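Local coordinates for protein transmembrane oligosaccharyl transferase (Archaeoglobus fulgidus, PDB 3WAJ) that is an archaeal membrane protein of the oligosaccharyl transferase STT3/AglB family, joining a helical transmembrane part that holds a zinc ion to a large globular part, at residues S688-S699 and T801-Q811. Numbering follows the deposited sequence.
Sequences SGLSHYRMIYES and TNQNRTFEYWQ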
loop_
_atom_site.group_PDB
_atom_site.type_symbol
_atom_site.label_atom_id
_atom_site.label_comp_id
_atom_site.label_asym_id
_atom_site.label_seq_id
_atom_site.Cartn_x
_atom_site.Cartn_y
_atom_site.Cartn_z
ATOM N N SER A 688 15.041 -13.120 -24.035
ATOM C CA SER A 688 15.768 -13.361 -25.285
ATOM C C SER A 688 16.481 -12.091 -25.753
ATOM O O SER A 688 15.911 -10.995 -25.705
ATOM C CB SER A 688 14.805 -13.861 -26.370
ATOM O OG SER A 688 15.512 -14.341 -27.495
ATOM N N GLY A 689 17.729 -12.224 -26.200
ATOM C CA GLY A 689 18.472 -11.067 -26.685
ATOM C C GLY A 689 19.471 -10.531 -25.680
ATOM O O GLY A 689 20.497 -9.970 -26.067
ATOM N N LEU A 690 19.169 -10.722 -24.392
ATOM C CA LEU A 690 19.983 -10.204 -23.281
ATOM C C LEU A 690 21.225 -11.053 -22.977
ATOM O O LEU A 690 21.196 -12.286 -23.097
ATOM C CB LEU A 690 19.125 -10.096 -22.018
ATOM C CG LEU A 690 17.908 -9.193 -22.120
ATOM C CD1 LEU A 690 17.002 -9.414 -20.902
ATOM C CD2 LEU A 690 18.369 -7.743 -22.193
ATOM N N SER A 691 22.300 -10.387 -22.555
ATOM C CA SER A 691 23.588 -11.044 -22.322
ATOM C C SER A 691 23.810 -11.464 -20.881
ATOM O O SER A 691 24.499 -12.452 -20.618
ATOM C CB SER A 691 24.726 -10.120 -22.743
ATOM O OG SER A 691 24.796 -10.028 -24.140
ATOM N N HIS A 692 23.219 -10.707 -19.960
ATOM C CA HIS A 692 23.540 -10.788 -18.541
ATOM C C HIS A 692 22.365 -11.232 -17.679
ATOM O O HIS A 692 22.393 -11.072 -16.460
ATOM C CB HIS A 692 24.033 -9.423 -18.051
ATOM C CG HIS A 692 25.244 -8.931 -18.782
ATOM N ND1 HIS A 692 26.495 -9.484 -18.601
ATOM C CD2 HIS A 692 25.392 -7.957 -19.710
ATOM C CE1 HIS A 692 27.363 -8.862 -19.379
ATOM N NE2 HIS A 692 26.718 -7.934 -20.064
ATOM N N TYR A 693 21.327 -11.778 -18.306
ATOM C CA TYR A 693 20.149 -12.234 -17.561
ATOM C C TYR A 693 19.696 -13.573 -18.102
ATOM O O TYR A 693 19.739 -13.791 -19.308
ATOM C CB TYR A 693 19.010 -11.204 -17.668
ATOM C CG TYR A 693 19.416 -9.878 -17.106
ATOM C CD1 TYR A 693 19.086 -9.535 -15.816
ATOM C CD2 TYR A 693 20.178 -8.991 -17.848
ATOM C CE1 TYR A 693 19.489 -8.328 -15.274
ATOM C CE2 TYR A 693 20.602 -7.777 -17.308
ATOM C CZ TYR A 693 20.247 -7.455 -16.028
ATOM O OH TYR A 693 20.651 -6.259 -15.490
ATOM N N ARG A 694 19.272 -14.473 -17.215
ATOM C CA ARG A 694 18.726 -15.779 -17.623
ATOM C C ARG A 694 17.494 -16.025 -16.774
ATOM O O ARG A 694 17.435 -15.571 -15.624
ATOM C CB ARG A 694 19.757 -16.911 -17.418
ATOM C CG ARG A 694 20.389 -16.965 -16.014
ATOM C CD ARG A 694 21.266 -18.182 -15.859
ATOM N NE ARG A 694 21.884 -18.307 -14.537
ATOM C CZ ARG A 694 22.777 -19.243 -14.211
ATOM N NH1 ARG A 694 23.164 -20.132 -15.110
ATOM N NH2 ARG A 694 23.285 -19.285 -12.994
ATOM N N MET A 695 16.500 -16.710 -17.321
ATOM C CA MET A 695 15.350 -17.074 -16.509
ATOM C C MET A 695 15.758 -18.256 -15.633
ATOM O O MET A 695 16.504 -19.133 -16.078
ATOM C CB MET A 695 14.167 -17.427 -17.405
ATOM C CG MET A 695 12.919 -17.922 -16.679
ATOM S SD MET A 695 11.504 -17.815 -17.775
ATOM C CE MET A 695 10.595 -19.140 -17.106
ATOM N N ILE A 696 15.301 -18.278 -14.386
ATOM C CA ILE A 696 15.626 -19.407 -13.515
ATOM C C ILE A 696 14.393 -20.123 -12.990
ATOM O O ILE A 696 14.485 -21.269 -12.527
ATOM C CB ILE A 696 16.527 -18.999 -12.343
ATOM C CG1 ILE A 696 15.845 -17.940 -11.483
ATOM C CG2 ILE A 696 17.863 -18.503 -12.853
ATOM C CD1 ILE A 696 16.701 -17.480 -10.307
ATOM N N TYR A 697 13.251 -19.440 -13.068
ATOM C CA TYR A 697 11.972 -19.941 -12.551
ATOM C C TYR A 697 10.801 -19.118 -13.095
ATOM O O TYR A 697 10.912 -17.896 -13.232
ATOM C CB TYR A 697 11.983 -19.868 -11.013
ATOM C CG TYR A 697 10.682 -20.235 -10.311
ATOM C CD1 TYR A 697 9.638 -19.313 -10.185
ATOM C CD2 TYR A 697 10.517 -21.486 -9.717
ATOM C CE1 TYR A 697 8.454 -19.644 -9.511
ATOM C CE2 TYR A 697 9.343 -21.820 -9.049
ATOM C CZ TYR A 697 8.318 -20.897 -8.950
ATOM O OH TYR A 697 7.160 -21.227 -8.293
ATOM N N GLU A 698 9.681 -19.772 -13.392
ATOM C CA GLU A 698 8.407 -19.058 -13.579
ATOM C C GLU A 698 7.282 -19.795 -12.859
ATOM O O GLU A 698 7.354 -21.002 -12.635
ATOM C CB GLU A 698 8.045 -18.873 -15.063
ATOM C CG GLU A 698 7.611 -20.162 -15.782
ATOM C CD GLU A 698 7.089 -19.903 -17.212
ATOM O OE1 GLU A 698 6.729 -18.744 -17.536
ATOM O OE2 GLU A 698 7.027 -20.858 -18.023
ATOM N N SER A 699 6.242 -19.055 -12.490
ATOM C CA SER A 699 5.069 -19.637 -11.846
ATOM C C SER A 699 4.130 -20.196 -12.886
ATOM O O SER A 699 4.382 -20.115 -14.090
ATOM C CB SER A 699 4.304 -18.561 -11.106
ATOM O OG SER A 699 3.817 -17.588 -12.013
ATOM N N THR A 801 11.067 -24.187 -19.281
ATOM C CA THR A 801 10.778 -23.688 -17.943
ATOM C C THR A 801 10.224 -24.810 -17.083
ATOM O O THR A 801 9.782 -25.835 -17.599
ATOM C CB THR A 801 9.767 -22.526 -17.990
ATOM O OG1 THR A 801 8.431 -23.050 -18.023
ATOM C CG2 THR A 801 10.005 -21.673 -19.238
ATOM N N ASN A 802 10.205 -24.596 -15.772
ATOM C CA ASN A 802 9.633 -25.565 -14.843
ATOM C C ASN A 802 8.129 -25.758 -15.015
ATOM O O ASN A 802 7.511 -26.489 -14.252
ATOM C CB ASN A 802 9.915 -25.133 -13.410
ATOM C CG ASN A 802 9.563 -23.681 -13.169
ATOM O OD1 ASN A 802 10.002 -22.785 -13.907
ATOM N ND2 ASN A 802 8.734 -23.436 -12.156
ATOM N N GLN A 803 7.534 -25.079 -15.993
ATOM C CA GLN A 803 6.128 -25.280 -16.335
ATOM C C GLN A 803 6.047 -26.065 -17.626
ATOM O O GLN A 803 4.980 -26.161 -18.229
ATOM C CB GLN A 803 5.409 -23.945 -16.529
ATOM C CG GLN A 803 5.458 -23.035 -15.318
ATOM C CD GLN A 803 4.801 -23.655 -14.107
ATOM O OE1 GLN A 803 3.951 -24.543 -14.230
ATOM N NE2 GLN A 803 5.188 -23.193 -12.926
ATOM N N ASN A 804 7.188 -26.606 -18.045
ATOM C CA ASN A 804 7.297 -27.360 -19.290
ATOM C C ASN A 804 6.791 -26.546 -20.476
ATOM O O ASN A 804 5.996 -27.026 -21.292
ATOM C CB ASN A 804 6.601 -28.729 -19.175
ATOM C CG ASN A 804 7.207 -29.608 -18.074
ATOM O OD1 ASN A 804 8.412 -29.559 -17.809
ATOM N ND2 ASN A 804 6.365 -30.404 -17.420
ATOM N N ARG A 805 7.249 -25.297 -20.528
ATOM C CA ARG A 805 7.013 -24.396 -21.652
ATOM C C ARG A 805 8.359 -24.102 -22.287
ATOM O O ARG A 805 9.372 -24.003 -21.583
ATOM C CB ARG A 805 6.380 -23.094 -21.165
ATOM C CG ARG A 805 6.318 -21.985 -22.207
ATOM C CD ARG A 805 5.579 -20.766 -21.653
ATOM N NE ARG A 805 6.344 -20.060 -20.626
ATOM C CZ ARG A 805 7.194 -19.064 -20.879
ATOM N NH1 ARG A 805 7.380 -18.651 -22.122
ATOM N NH2 ARG A 805 7.860 -18.479 -19.888
ATOM N N THR A 806 8.384 -23.978 -23.611
ATOM C CA THR A 806 9.627 -23.646 -24.303
ATOM C C THR A 806 9.577 -22.285 -24.997
ATOM O O THR A 806 8.505 -21.764 -25.312
ATOM C CB THR A 806 10.029 -24.734 -25.311
ATOM O OG1 THR A 806 9.029 -24.833 -26.334
ATOM C CG2 THR A 806 10.193 -26.069 -24.606
ATOM N N PHE A 807 10.756 -21.718 -25.226
ATOM C CA PHE A 807 10.892 -20.505 -26.021
ATOM C C PHE A 807 12.310 -20.510 -26.531
ATOM O O PHE A 807 13.149 -21.248 -26.006
ATOM C CB PHE A 807 10.612 -19.230 -25.195
ATOM C CG PHE A 807 11.527 -19.047 -24.004
ATOM C CD1 PHE A 807 11.103 -19.416 -22.726
ATOM C CD2 PHE A 807 12.806 -18.511 -24.155
ATOM C CE1 PHE A 807 11.941 -19.257 -21.610
ATOM C CE2 PHE A 807 13.649 -18.348 -23.042
ATOM C CZ PHE A 807 13.204 -18.724 -21.766
ATOM N N GLU A 808 12.587 -19.702 -27.548
ATOM C CA GLU A 808 13.933 -19.642 -28.100
ATOM C C GLU A 808 14.719 -18.474 -27.523
ATOM O O GLU A 808 14.228 -17.336 -27.499
ATOM C CB GLU A 808 13.879 -19.538 -29.629
ATOM C CG GLU A 808 13.439 -20.819 -30.318
ATOM C CD GLU A 808 14.362 -21.988 -30.010
ATOM O OE1 GLU A 808 15.595 -21.864 -30.214
ATOM O OE2 GLU A 808 13.848 -23.027 -29.545
ATOM N N TYR A 809 15.924 -18.758 -27.030
ATOM C CA TYR A 809 16.880 -17.701 -26.727
ATOM C C TYR A 809 17.610 -17.356 -28.019
ATOM O O TYR A 809 18.121 -18.241 -28.711
ATOM C CB TYR A 809 17.896 -18.139 -25.663
ATOM C CG TYR A 809 18.989 -17.104 -25.434
ATOM C CD1 TYR A 809 18.809 -16.071 -24.525
ATOM C CD2 TYR A 809 20.194 -17.146 -26.141
ATOM C CE1 TYR A 809 19.796 -15.108 -24.314
ATOM C CE2 TYR A 809 21.188 -16.182 -25.934
ATOM C CZ TYR A 809 20.977 -15.169 -25.017
ATOM O OH TYR A 809 21.936 -14.209 -24.794
ATOM N N TRP A 810 17.656 -16.071 -28.348
ATOM C CA TRP A 810 18.401 -15.604 -29.514
ATOM C C TRP A 810 19.278 -14.426 -29.132
ATOM O O TRP A 810 18.879 -13.594 -28.324
ATOM C CB TRP A 810 17.443 -15.137 -30.610
ATOM C CG TRP A 810 16.861 -16.221 -31.460
ATOM C CD1 TRP A 810 15.630 -16.805 -31.328
ATOM C CD2 TRP A 810 17.475 -16.833 -32.602
ATOM N NE1 TRP A 810 15.446 -17.746 -32.310
ATOM C CE2 TRP A 810 16.563 -17.784 -33.106
ATOM C CE3 TRP A 810 18.708 -16.669 -33.243
ATOM C CZ2 TRP A 810 16.850 -18.574 -34.225
ATOM C CZ3 TRP A 810 18.991 -17.454 -34.355
ATOM C CH2 TRP A 810 18.066 -18.393 -34.833
ATOM N N GLN A 811 20.465 -14.353 -29.717
ATOM C CA GLN A 811 21.244 -13.124 -29.666
ATOM C C GLN A 811 21.998 -13.011 -30.978
ATOM O O GLN A 811 22.493 -14.016 -31.494
ATOM C CB GLN A 811 22.213 -13.106 -28.478
ATOM C CG GLN A 811 22.905 -11.759 -28.285
ATOM C CD GLN A 811 23.938 -11.782 -27.173
ATOM O OE1 GLN A 811 23.971 -12.703 -26.355
ATOM N NE2 GLN A 811 24.794 -10.767 -27.142
HETATM O O HOH W 1 13.285 -15.394 -29.150
#
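Glu698 OE2 takes two bonds, one from Thr801 at the start of a type I turn and one from Arg805 just past it: Thr801 OG1 donates from the anti side at 2.6 Å, and Arg805 NE reaches the syn lone pair at 2.8 Å. Arg805 NH2 meets Glu698 OE1 at 2.6 Å from above the carboxylate plane, completing a side-on salt bridge. The two planes stand 54° apart, so the pairing is twisted rather than coplanar. A bend at chi3 (71°) in Arg805 turns its guanidinium edge to the acid, and Thr801 OG1 accepts from Gln803 N in an ST turn while donating to the acid.

The backbone of Glu698 is read by two amides. Asn802 OD1 accepts from Glu698 N at 3.1 Å, in the carbonyl plane and nearly straight (171°), while Asn802 ND2 and Gln803 NE2 both donate to Glu698 O; ND2 also lies over one face of the Tyr697 ring. Between the polar ends, the extended Met695 places CE 3.4 Å from Thr801 CG2, and its SD makes an oblique Met-aromatic contact with Phe807. Farther along, Trp810 N donates to Ser688 OG at 2.9 Å, and Tyr809 OH donates to Leu690 O from above the carbonyl plane.

Arg805 NH1 has a second salt bridge, to Asp686, and Gly769 N donates to Glu698 OE1. Strand 693-698, outermost in its mixed sheet, pairs with strand 771-776, with a classic bulge at Ile696 and Tyr697 opposite Ile773; the contact thus joins this sheet to edge strand 806-814 of the long peripheral domain's antiparallel sheet, while helices 501-513 and 593-602 pack against segment 688-699.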